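Putative nisin-resistance protein (Streptococcus agalactiae 515, PDB 4Y68) probably cleaves the lantibiotic nisin as a membrane-attached serine peptidase of family S41, and so helps the bacterium to resist it. Local coordinates at residues L119-P124 against L153-S158; P217-T222 against K244-A249. One frame throughout, in Å; residues are numbered along the deposited sequence.

Contact 1 of 2, residues L119-P124 against L153-S158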
ATOM      1  N   LEU A 119      -1.817   9.963  22.849  1.00 28.71           N
ATOM      2  CA  LEU A 119      -2.973   9.598  22.028  1.00 26.67           C
ATOM      3  C   LEU A 119      -2.711   8.263  21.335  1.00 31.64           C
ATOM      4  O   LEU A 119      -1.599   8.004  20.870  1.00 31.04           O
ATOM      5  CB  LEU A 119      -3.277  10.662  20.971  1.00 29.66           C
ATOM      6  CG  LEU A 119      -3.536  12.112  21.396  1.00 30.59           C
ATOM      7  CD1 LEU A 119      -4.078  12.923  20.219  1.00 28.06           C
ATOM      8  CD2 LEU A 119      -4.489  12.168  22.576  1.00 26.65           C
ATOM      9  N   LEU A 120      -3.726   7.412  21.287  1.00 26.94           N
ATOM     10  CA  LEU A 120      -3.656   6.160  20.545  1.00 26.73           C
ATOM     11  C   LEU A 120      -4.406   6.326  19.223  1.00 25.39           C
ATOM     12  O   LEU A 120      -5.625   6.459  19.218  1.00 27.53           O
ATOM     13  CB  LEU A 120      -4.245   4.999  21.358  1.00 23.80           C
ATOM     14  CG  LEU A 120      -4.492   3.684  20.595  1.00 25.92           C
ATOM     15  CD1 LEU A 120      -3.238   3.179  19.891  1.00 23.24           C
ATOM     16  CD2 LEU A 120      -5.023   2.604  21.520  1.00 22.85           C
ATOM     17  N   ILE A 121      -3.694   6.332  18.100  1.00 25.77           N
ATOM     18  CA  ILE A 121      -4.382   6.525  16.828  1.00 25.53           C
ATOM     19  C   ILE A 121      -4.452   5.222  16.014  1.00 26.79           C
ATOM     20  O   ILE A 121      -3.444   4.582  15.732  1.00 25.17           O
ATOM     21  CB  ILE A 121      -3.723   7.639  16.009  1.00 22.42           C
ATOM     22  CG1 ILE A 121      -3.728   8.945  16.812  1.00 24.76           C
ATOM     23  CG2 ILE A 121      -4.506   7.908  14.739  1.00 27.04           C
ATOM     24  CD1 ILE A 121      -3.028  10.100  16.113  1.00 24.16           C
ATOM     25  N   THR A 122      -5.673   4.828  15.688  1.00 24.86           N
ATOM     26  CA  THR A 122      -5.956   3.681  14.843  1.00 25.39           C
ATOM     27  C   THR A 122      -5.983   4.117  13.385  1.00 25.07           C
ATOM     28  O   THR A 122      -6.713   5.035  13.015  1.00 28.09           O
ATOM     29  CB  THR A 122      -7.289   3.044  15.239  1.00 28.12           C
ATOM     30  OG1 THR A 122      -7.221   2.666  16.616  1.00 27.58           O
ATOM     31  CG2 THR A 122      -7.608   1.819  14.399  1.00 22.13           C
ATOM     32  N   ILE A 123      -5.163   3.471  12.566  1.00 25.71           N
ATOM     33  CA  ILE A 123      -4.989   3.854  11.171  1.00 24.42           C
ATOM     34  C   ILE A 123      -5.355   2.684  10.260  1.00 23.60           C
ATOM     35  O   ILE A 123      -4.527   1.820  10.013  1.00 25.17           O
ATOM     36  CB  ILE A 123      -3.532   4.302  10.921  1.00 28.87           C
ATOM     37  CG1 ILE A 123      -3.221   5.557  11.754  1.00 27.12           C
ATOM     38  CG2 ILE A 123      -3.259   4.493   9.433  1.00 23.38           C
ATOM     39  CD1 ILE A 123      -1.777   5.688  12.110  1.00 24.17           C
ATOM     40  N   PRO A 124      -6.609   2.639   9.771  1.00 22.52           N
ATOM     41  CA  PRO A 124      -7.123   1.428   9.120  1.00 22.12           C
ATOM     42  C   PRO A 124      -6.995   1.409   7.605  1.00 23.09           C
ATOM     43  O   PRO A 124      -6.732   2.448   6.993  1.00 21.79           O
ATOM     44  CB  PRO A 124      -8.604   1.451   9.496  1.00 22.19           C
ATOM     45  CG  PRO A 124      -8.923   2.912   9.444  1.00 23.67           C
ATOM     46  CD  PRO A 124      -7.684   3.621   9.992  1.00 22.03           C
ATOM     47  N   LEU A 153       2.786   9.798  20.710  1.00 32.71           N
ATOM     48  CA  LEU A 153       1.760   9.165  19.874  1.00 28.40           C
ATOM     49  C   LEU A 153       1.931   7.644  19.768  1.00 29.23           C
ATOM     50  O   LEU A 153       3.041   7.118  19.790  1.00 27.39           O
ATOM     51  CB  LEU A 153       1.778   9.790  18.483  1.00 28.37           C
ATOM     52  CG  LEU A 153       1.400  11.276  18.441  1.00 32.31           C
ATOM     53  CD1 LEU A 153       1.771  11.953  17.115  1.00 23.22           C
ATOM     54  CD2 LEU A 153      -0.085  11.434  18.708  1.00 25.83           C
ATOM     55  N   ILE A 154       0.821   6.929  19.687  1.00 30.93           N
ATOM     56  CA  ILE A 154       0.874   5.532  19.291  1.00 26.45           C
ATOM     57  C   ILE A 154       0.108   5.419  17.992  1.00 25.98           C
ATOM     58  O   ILE A 154      -1.055   5.799  17.920  1.00 29.43           O
ATOM     59  CB  ILE A 154       0.270   4.576  20.328  1.00 28.73           C
ATOM     60  CG1 ILE A 154       0.920   4.796  21.685  1.00 27.89           C
ATOM     61  CG2 ILE A 154       0.450   3.124  19.870  1.00 24.51           C
ATOM     62  CD1 ILE A 154       0.509   3.787  22.726  1.00 30.25           C
ATOM     63  N   LEU A 155       0.787   4.932  16.960  1.00 27.06           N
ATOM     64  CA  LEU A 155       0.213   4.784  15.637  1.00 21.14           C
ATOM     65  C   LEU A 155      -0.007   3.316  15.430  1.00 20.37           C
ATOM     66  O   LEU A 155       0.945   2.564  15.390  1.00 24.36           O
ATOM     67  CB  LEU A 155       1.142   5.325  14.568  1.00 22.69           C
ATOM     68  CG  LEU A 155       1.567   6.787  14.667  1.00 25.64           C
ATOM     69  CD1 LEU A 155       2.448   7.123  13.477  1.00 24.01           C
ATOM     70  CD2 LEU A 155       0.350   7.696  14.724  1.00 22.28           C
ATOM     71  N   ASP A 156      -1.259   2.908  15.290  1.00 23.52           N
ATOM     72  CA  ASP A 156      -1.601   1.495  15.255  1.00 21.51           C
ATOM     73  C   ASP A 156      -2.004   1.075  13.846  1.00 21.42           C
ATOM     74  O   ASP A 156      -3.059   1.485  13.334  1.00 22.33           O
ATOM     75  CB  ASP A 156      -2.718   1.196  16.261  1.00 23.70           C
ATOM     76  CG  ASP A 156      -3.083  -0.276  16.313  1.00 24.89           C
ATOM     77  OD1 ASP A 156      -2.307  -1.128  15.784  1.00 25.49           O
ATOM     78  OD2 ASP A 156      -4.146  -0.578  16.894  1.00 24.08           O
ATOM     79  N   LEU A 157      -1.138   0.258  13.237  1.00 22.13           N
ATOM     80  CA  LEU A 157      -1.314  -0.249  11.882  1.00 20.87           C
ATOM     81  C   LEU A 157      -1.711  -1.719  11.872  1.00 22.78           C
ATOM     82  O   LEU A 157      -1.720  -2.333  10.807  1.00 19.34           O
ATOM     83  CB  LEU A 157      -0.019  -0.063  11.057  1.00 18.89           C
ATOM     84  CG  LEU A 157       0.480   1.383  10.825  1.00 21.96           C
ATOM     85  CD1 LEU A 157       1.934   1.418  10.391  1.00 19.71           C
ATOM     86  CD2 LEU A 157      -0.383   2.158   9.839  1.00 16.34           C
ATOM     87  N   SER A 158      -1.995  -2.288  13.049  1.00 19.39           N
ATOM     88  CA  SER A 158      -2.542  -3.663  13.122  1.00 20.55           C
ATOM     89  C   SER A 158      -3.688  -3.851  12.147  1.00 23.72           C
ATOM     90  O   SER A 158      -4.556  -2.989  12.039  1.00 25.69           O
ATOM     91  CB  SER A 158      -3.053  -4.000  14.531  1.00 22.26           C
ATOM     92  OG  SER A 158      -2.051  -3.832  15.518  1.00 24.07           O
TER
HETATM   93  O   HOH W   1      -6.265   0.435  17.846  1.00 34.25           O

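Contact 2 of 2, residues P217-T222 against K244-A249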
ATOM      1  N   PRO A 217       8.004  11.810  20.451  1.00 30.52           N
ATOM      2  CA  PRO A 217       8.219  10.365  20.381  1.00 33.45           C
ATOM      3  C   PRO A 217       7.018   9.688  19.749  1.00 31.83           C
ATOM      4  O   PRO A 217       5.879  10.019  20.086  1.00 31.52           O
ATOM      5  CB  PRO A 217       8.364   9.948  21.842  1.00 34.22           C
ATOM      6  CG  PRO A 217       8.781  11.218  22.549  1.00 38.36           C
ATOM      7  CD  PRO A 217       8.105  12.334  21.819  1.00 33.90           C
ATOM      8  N   ILE A 218       7.270   8.762  18.837  1.00 33.43           N
ATOM      9  CA  ILE A 218       6.200   8.055  18.164  1.00 28.28           C
ATOM     10  C   ILE A 218       6.426   6.558  18.295  1.00 31.75           C
ATOM     11  O   ILE A 218       7.497   6.049  17.937  1.00 28.84           O
ATOM     12  CB  ILE A 218       6.112   8.435  16.681  1.00 31.10           C
ATOM     13  CG1 ILE A 218       5.633   9.880  16.514  1.00 27.36           C
ATOM     14  CG2 ILE A 218       5.178   7.474  15.933  1.00 31.11           C
ATOM     15  CD1 ILE A 218       5.795  10.419  15.104  1.00 24.38           C
ATOM     16  N   ALA A 219       5.420   5.853  18.810  1.00 25.73           N
ATOM     17  CA  ALA A 219       5.458   4.399  18.811  1.00 27.21           C
ATOM     18  C   ALA A 219       4.523   3.855  17.729  1.00 27.84           C
ATOM     19  O   ALA A 219       3.366   4.254  17.633  1.00 26.87           O
ATOM     20  CB  ALA A 219       5.080   3.854  20.171  1.00 28.22           C
ATOM     21  N   ILE A 220       5.032   2.949  16.912  1.00 22.95           N
ATOM     22  CA  ILE A 220       4.235   2.374  15.842  1.00 27.50           C
ATOM     23  C   ILE A 220       3.972   0.899  16.078  1.00 24.26           C
ATOM     24  O   ILE A 220       4.897   0.135  16.301  1.00 24.00           O
ATOM     25  CB  ILE A 220       4.923   2.518  14.470  1.00 24.04           C
ATOM     26  CG1 ILE A 220       5.215   3.979  14.157  1.00 26.89           C
ATOM     27  CG2 ILE A 220       4.038   1.975  13.387  1.00 26.53           C
ATOM     28  CD1 ILE A 220       5.866   4.153  12.835  1.00 20.17           C
ATOM     29  N   ILE A 221       2.714   0.488  15.992  1.00 23.04           N
ATOM     30  CA  ILE A 221       2.378  -0.916  16.223  1.00 20.12           C
ATOM     31  C   ILE A 221       1.983  -1.607  14.918  1.00 23.36           C
ATOM     32  O   ILE A 221       1.234  -1.050  14.107  1.00 23.25           O
ATOM     33  CB  ILE A 221       1.232  -1.055  17.261  1.00 21.02           C
ATOM     34  CG1 ILE A 221       1.636  -0.401  18.575  1.00 26.17           C
ATOM     35  CG2 ILE A 221       0.837  -2.526  17.462  1.00 20.04           C
ATOM     36  CD1 ILE A 221       0.532  -0.412  19.648  1.00 26.89           C
ATOM     37  N   THR A 222       2.515  -2.806  14.710  1.00 22.51           N
ATOM     38  CA  THR A 222       2.195  -3.611  13.547  1.00 20.83           C
ATOM     39  C   THR A 222       1.855  -5.026  14.006  1.00 24.90           C
ATOM     40  O   THR A 222       2.297  -5.454  15.069  1.00 23.86           O
ATOM     41  CB  THR A 222       3.374  -3.658  12.551  1.00 26.41           C
ATOM     42  OG1 THR A 222       4.487  -4.339  13.143  1.00 23.13           O
ATOM     43  CG2 THR A 222       3.819  -2.250  12.145  1.00 20.43           C
ATOM     44  N   LYS A 244       9.886   4.481  17.175  1.00 27.53           N
ATOM     45  CA  LYS A 244      10.228   3.098  17.511  1.00 27.76           C
ATOM     46  C   LYS A 244       9.000   2.200  17.308  1.00 25.81           C
ATOM     47  O   LYS A 244       7.874   2.621  17.551  1.00 26.68           O
ATOM     48  CB  LYS A 244      10.739   2.999  18.960  1.00 25.89           C
ATOM     49  CG  LYS A 244      11.220   1.607  19.344  1.00 28.73           C
ATOM     50  CD  LYS A 244      11.751   1.544  20.781  1.00 35.58           C
ATOM     51  CE  LYS A 244      12.331   0.171  21.095  1.00 26.70           C
ATOM     52  NZ  LYS A 244      12.745   0.094  22.515  1.00 33.53           N
ATOM     53  N   SER A 245       9.204   0.962  16.880  1.00 27.18           N
ATOM     54  CA  SER A 245       8.067   0.121  16.540  1.00 25.67           C
ATOM     55  C   SER A 245       7.992  -1.126  17.406  1.00 27.59           C
ATOM     56  O   SER A 245       9.031  -1.651  17.806  1.00 27.98           O
ATOM     57  CB  SER A 245       8.137  -0.279  15.067  1.00 24.06           C
ATOM     58  OG  SER A 245       9.265  -1.112  14.852  1.00 28.59           O
ATOM     59  N   PHE A 246       6.760  -1.604  17.650  1.00 27.31           N
ATOM     60  CA  PHE A 246       6.456  -2.729  18.549  1.00 23.03           C
ATOM     61  C   PHE A 246       5.464  -3.675  17.916  1.00 25.09           C
ATOM     62  O   PHE A 246       4.604  -3.253  17.149  1.00 25.65           O
ATOM     63  CB  PHE A 246       5.854  -2.236  19.872  1.00 31.46           C
ATOM     64  CG  PHE A 246       6.690  -1.212  20.589  1.00 29.19           C
ATOM     65  CD1 PHE A 246       6.691   0.111  20.182  1.00 26.40           C
ATOM     66  CD2 PHE A 246       7.453  -1.567  21.689  1.00 29.58           C
ATOM     67  CE1 PHE A 246       7.462   1.057  20.853  1.00 26.08           C
ATOM     68  CE2 PHE A 246       8.225  -0.619  22.358  1.00 26.79           C
ATOM     69  CZ  PHE A 246       8.222   0.690  21.927  1.00 23.06           C
ATOM     70  N   GLY A 247       5.537  -4.950  18.264  1.00 24.84           N
ATOM     71  CA  GLY A 247       4.519  -5.887  17.820  1.00 25.62           C
ATOM     72  C   GLY A 247       5.097  -7.092  17.106  1.00 30.30           C
ATOM     73  O   GLY A 247       6.049  -7.702  17.579  1.00 29.56           O
ATOM     74  N   GLN A 248       4.520  -7.457  15.971  1.00 28.70           N
ATOM     75  CA  GLN A 248       5.060  -8.591  15.225  1.00 29.64           C
ATOM     76  C   GLN A 248       5.420  -8.206  13.809  1.00 25.31           C
ATOM     77  O   GLN A 248       5.018  -7.153  13.325  1.00 24.64           O
ATOM     78  CB  GLN A 248       4.064  -9.741  15.215  1.00 29.17           C
ATOM     79  CG  GLN A 248       3.793 -10.236  16.615  1.00 37.44           C
ATOM     80  CD  GLN A 248       2.342 -10.559  16.822  1.00 49.43           C
ATOM     81  OE1 GLN A 248       1.803 -11.484  16.195  1.00 53.26           O
ATOM     82  NE2 GLN A 248       1.677  -9.778  17.686  1.00 47.41           N
ATOM     83  N   ALA A 249       6.188  -9.072  13.166  1.00 25.30           N
ATOM     84  CA  ALA A 249       6.535  -8.929  11.762  1.00 28.64           C
ATOM     85  C   ALA A 249       5.293  -8.707  10.912  1.00 26.95           C
ATOM     86  O   ALA A 249       4.241  -9.282  11.165  1.00 25.25           O
ATOM     87  CB  ALA A 249       7.298 -10.160  11.283  1.00 25.30           C
TER

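Contact 1 of 2, residues L119-P124 against L153-S158
Ile123 reaches over to two leucines of segment 153-158, Leu155 in the strand and Leu157 just beyond it. Its CD1 comes within 3.8 Å of Leu155 CB, the two side chains meeting at a slant, while its CG2 lies 3.7 Å from Leu157 CD2, with the Ile123 and Leu157 side chains next to each other and pointing the same way. CG1 stands beside the backbone N (chi1 -63°) and CG2 beside the carbonyl carbon, which splits the two branches between the two partners. Further back on this face, Leu153 CD2 touches both Leu119 CB and Ile121 CD1, 4.1 Å from the latter, and helix 131-147 packs on Ile121, Ile123 and Leu153.

The other face carries Leu120, Ile154, Thr122 and Asp156. With chi1 at 168° Leu120 CG lies beside the carbonyl carbon, and from there CD1 reaches Ile154 CG2 at 3.7 Å; helix 297-308 covers both residues. Thr122 OG1 and Asp156 OD2 do not meet directly. A water bridges them, 2.7 Å from Thr122 OG1, and donates to Asp156 OD2. The other carboxylate oxygen, OD1, takes the Ser158 hydroxyl on its syn lone pair and Ser158 N from above the carboxylate plane; the N-H bond makes an Asx turn just past the strand, and the hydroxyl adds a second hold.

Between the faces, four backbone hydrogen bonds zip the chains together, from Ile154 N to Leu119 O (2.9 Å) through to Ile123 N to Asp156 O (3.0 Å). Parallel strands sandwiched between helices in this way, with helix 131-147 linking them, form a classic beta-alpha-beta crossover unit.

Contact 2 of 2, residues P217-T222 against K244-A249
Backbone hydrogen bonds dominate the pairing of Ile218 to Thr222 with Lys244 to Gly247. Lys244 N donates to Ile218 O and Phe246 N to Ile220 O (2.9 Å), while Ile220 N and Thr222 N return bonds to Lys244 O and Phe246 O, the last a longer one at 3.2 Å. Beyond the strand, Gln248 N reaches Thr222 O at 3.1 Å, from well above the carbonyl plane.

One side chain joins this polar network. Thr222 OG1 donates to Gln248 O over 2.9 Å; with chi1 at 65° the hydroxyl sits between the backbone N and the carbonyl carbon, facing Gln248, just past the end of strand 243-247. Residue 222 thus grips both ends of Gln248's backbone.

CA-H...O contacts supplement the ladder. Ser245 CA lies 3.2 Å from Ile220 O, and Ala219 CA and Ile221 CA approach Lys244 O and Phe246 O more directly.

Apolar contact is sparse: Phe246 CE1 meets Ala219 CB at 3.7 Å, obliquely to the ring, and Ser301 of helix 297-308 touches both residues. On the opposite face Ser245 OG is hydrogen-bonded to Asp291 N, outside the two segments.

Gly247 has backbone angles (126°/-134°) suited to glycine. The two parallel strands and the intervening helix 229-235 form a beta-alpha-beta unit. The chemistry implies a pairing inside the sheet held mainly by main-chain hydrogen bonds, with the threonine hydroxyl extending the grip past the last strand residue.

Overall arrangement
From the N terminus, strand 118-122 leads through helix 131-147 to strand 152-156, where contact 1 closes the first loop. The chain then leaves for a hairpin of the separate antiparallel sheet, strands 180-185 and 191-195, and returns as strand 218-222. Helix 229-235 follows, and strand 243-247 closes the second loop in contact 2. The two loops run in series, neither nested nor crossed, but their centres are only about 9 Å apart, because strands 152-156 and 218-222 are neighbours. Leu155 joins them by probable backbone hydrogen bonds to Ala219 and Ile221, and Ile154 packs on Ile221. Together they give the mixed sheet its four central parallel strands.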